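Local coordinates for aminotransferase, class V family protein (Trichomonas vaginalis, PDB 5F8V) that probably transfers the amino group between O-phospho-L-serine and 2-oxoglutarate in serine biosynthesis, using a pyridoxal 5'-phosphate cofactor, at residues Gln52-Ala55 / Thr56-Arg60. Sequence-based numbering, arbitrary orientation.
Sequences QKEA and TERLR
The guanidinium of R58 meets the carboxylate of E54 at its edge: E54 OE1 lies within the guanidinium plane, 2.8 Å from R58 NH2, forming an i to i+4 salt bridge across one turn of the helix. R58 NH2 meets OE1 from above the carboxylate plane, and the two planes stand 86° apart. Both side chains leave the helix in the same direction, and the bend of R58 at chi3 (-55°) turns its NH2 back to OE1. N255 holds both partners, its OD1 accepting from R58 NE and its ND2 donating to E54 OE1, while R58 NH1 forms a second salt bridge with E262; this network should fix the rotation of the guanidinium.

K53 and E57, on a more exposed side, make a looser i to i+4 pair. E57 OE2 rests against K53 CE at 3.4 Å, but the charged NZ stays 4.6 Å away, too far for a salt bridge.

At T56 the hydroxyl folds back on the preceding turn: with OG1 beside the backbone N (chi1 -54°), it donates to Q52 O at 2.8 Å. T56 N reaches that carbonyl from the opposite face at 3.0 Å, so one oxygen takes two bonds. A water then links T56 OG1 to Q52 NE2, whereas Q52 OE1 is held by W48 NE1.

The regular backbone bonds E57 N to K53 O, R58 N to E54 O and L59 N to A55 O carry helix 46-63 through this region. Its T56, L59 and R60 side chains lie on strand 69-75, an outermost strand of the seven-stranded mixed sheet characteristic of fold-type I PLP-dependent aminotransferases, and Q52, A55 and R58 pack against helix 248-263.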
loop_
_atom_site.group_PDB
_atom_site.type_symbol
_atom_site.label_atom_id
_atom_site.label_comp_id
_atom_site.label_asym_id
_atom_site.label_seq_id
_atom_site.Cartn_x
_atom_site.Cartn_y
_atom_site.Cartn_z
ATOM N N GLN A 52 -4.299 12.917 -9.327
ATOM C CA GLN A 52 -5.175 12.227 -8.384
ATOM C C GLN A 52 -6.597 12.743 -8.458
ATOM O O GLN A 52 -7.538 11.966 -8.369
ATOM C CB GLN A 52 -4.656 12.341 -6.961
ATOM C CG GLN A 52 -5.469 11.495 -5.989
ATOM C CD GLN A 52 -4.797 11.334 -4.648
ATOM O OE1 GLN A 52 -3.599 11.074 -4.574
ATOM N NE2 GLN A 52 -5.575 11.447 -3.577
ATOM N N LYS A 53 -6.735 14.058 -8.602
ATOM C CA LYS A 53 -8.031 14.688 -8.854
ATOM C C LYS A 53 -8.667 14.070 -10.094
ATOM O O LYS A 53 -9.797 13.598 -10.041
ATOM C CB LYS A 53 -7.855 16.203 -9.038
ATOM C CG LYS A 53 -9.133 17.014 -9.170
ATOM C CD LYS A 53 -8.786 18.491 -9.383
ATOM C CE LYS A 53 -9.897 19.261 -10.083
ATOM N NZ LYS A 53 -9.396 20.518 -10.710
ATOM N N GLU A 54 -7.913 14.051 -11.190
ATOM C CA GLU A 54 -8.366 13.470 -12.453
ATOM C C GLU A 54 -8.761 11.991 -12.296
ATOM O O GLU A 54 -9.833 11.581 -12.751
ATOM C CB GLU A 54 -7.280 13.626 -13.524
ATOM C CG GLU A 54 -7.676 13.135 -14.908
ATOM C CD GLU A 54 -6.510 13.154 -15.873
ATOM O OE1 GLU A 54 -6.116 12.068 -16.360
ATOM O OE2 GLU A 54 -5.981 14.246 -16.136
ATOM N N ALA A 55 -7.906 11.206 -11.639
ATOM C CA ALA A 55 -8.186 9.778 -11.403
ATOM C C ALA A 55 -9.498 9.562 -10.642
ATOM O O ALA A 55 -10.281 8.658 -10.970
ATOM C CB ALA A 55 -7.030 9.131 -10.663
ATOM N N THR A 56 -9.749 10.409 -9.646
ATOM C CA THR A 56 -10.971 10.335 -8.847
ATOM C C THR A 56 -12.214 10.639 -9.692
ATOM O O THR A 56 -13.211 9.893 -9.666
ATOM C CB THR A 56 -10.899 11.301 -7.639
ATOM O OG1 THR A 56 -9.704 11.042 -6.880
ATOM C CG2 THR A 56 -12.117 11.142 -6.736
ATOM N N GLU A 57 -12.140 11.743 -10.428
ATOM C CA GLU A 57 -13.205 12.169 -11.338
ATOM C C GLU A 57 -13.477 11.120 -12.416
ATOM O O GLU A 57 -14.629 10.817 -12.713
ATOM C CB GLU A 57 -12.850 13.525 -11.992
ATOM C CG GLU A 57 -13.055 14.731 -11.077
ATOM C CD GLU A 57 -12.336 15.995 -11.546
ATOM O OE1 GLU A 57 -11.860 16.058 -12.703
ATOM O OE2 GLU A 57 -12.233 16.942 -10.746
ATOM N N ARG A 58 -12.419 10.561 -12.992
ATOM C CA ARG A 58 -12.573 9.579 -14.069
ATOM C C ARG A 58 -13.318 8.336 -13.555
ATOM O O ARG A 58 -14.213 7.819 -14.223
ATOM C CB ARG A 58 -11.221 9.204 -14.680
ATOM C CG ARG A 58 -11.336 8.476 -16.006
ATOM C CD ARG A 58 -9.991 8.220 -16.663
ATOM N NE ARG A 58 -9.162 9.413 -16.855
ATOM C CZ ARG A 58 -9.238 10.287 -17.866
ATOM N NH1 ARG A 58 -10.122 10.162 -18.855
ATOM N NH2 ARG A 58 -8.379 11.307 -17.899
ATOM N N LEU A 59 -12.961 7.884 -12.361
ATOM C CA LEU A 59 -13.649 6.762 -11.743
ATOM C C LEU A 59 -15.106 7.113 -11.475
ATOM O O LEU A 59 -15.985 6.267 -11.657
ATOM C CB LEU A 59 -12.961 6.353 -10.444
ATOM C CG LEU A 59 -13.537 5.150 -9.692
ATOM C CD1 LEU A 59 -13.509 3.896 -10.558
ATOM C CD2 LEU A 59 -12.763 4.927 -8.399
ATOM N N ARG A 60 -15.353 8.349 -11.032
ATOM C CA ARG A 60 -16.724 8.809 -10.823
ATOM C C ARG A 60 -17.525 8.761 -12.116
ATOM O O ARG A 60 -18.673 8.326 -12.100
ATOM C CB ARG A 60 -16.774 10.221 -10.195
ATOM C CG ARG A 60 -18.192 10.712 -9.928
ATOM C CD ARG A 60 -18.247 12.084 -9.269
ATOM N NE ARG A 60 -17.571 12.141 -7.980
ATOM C CZ ARG A 60 -18.019 11.610 -6.842
ATOM N NH1 ARG A 60 -19.168 10.942 -6.781
ATOM N NH2 ARG A 60 -17.303 11.750 -5.735
HETATM O O HOH W 1 -8.378 11.562 -4.094
#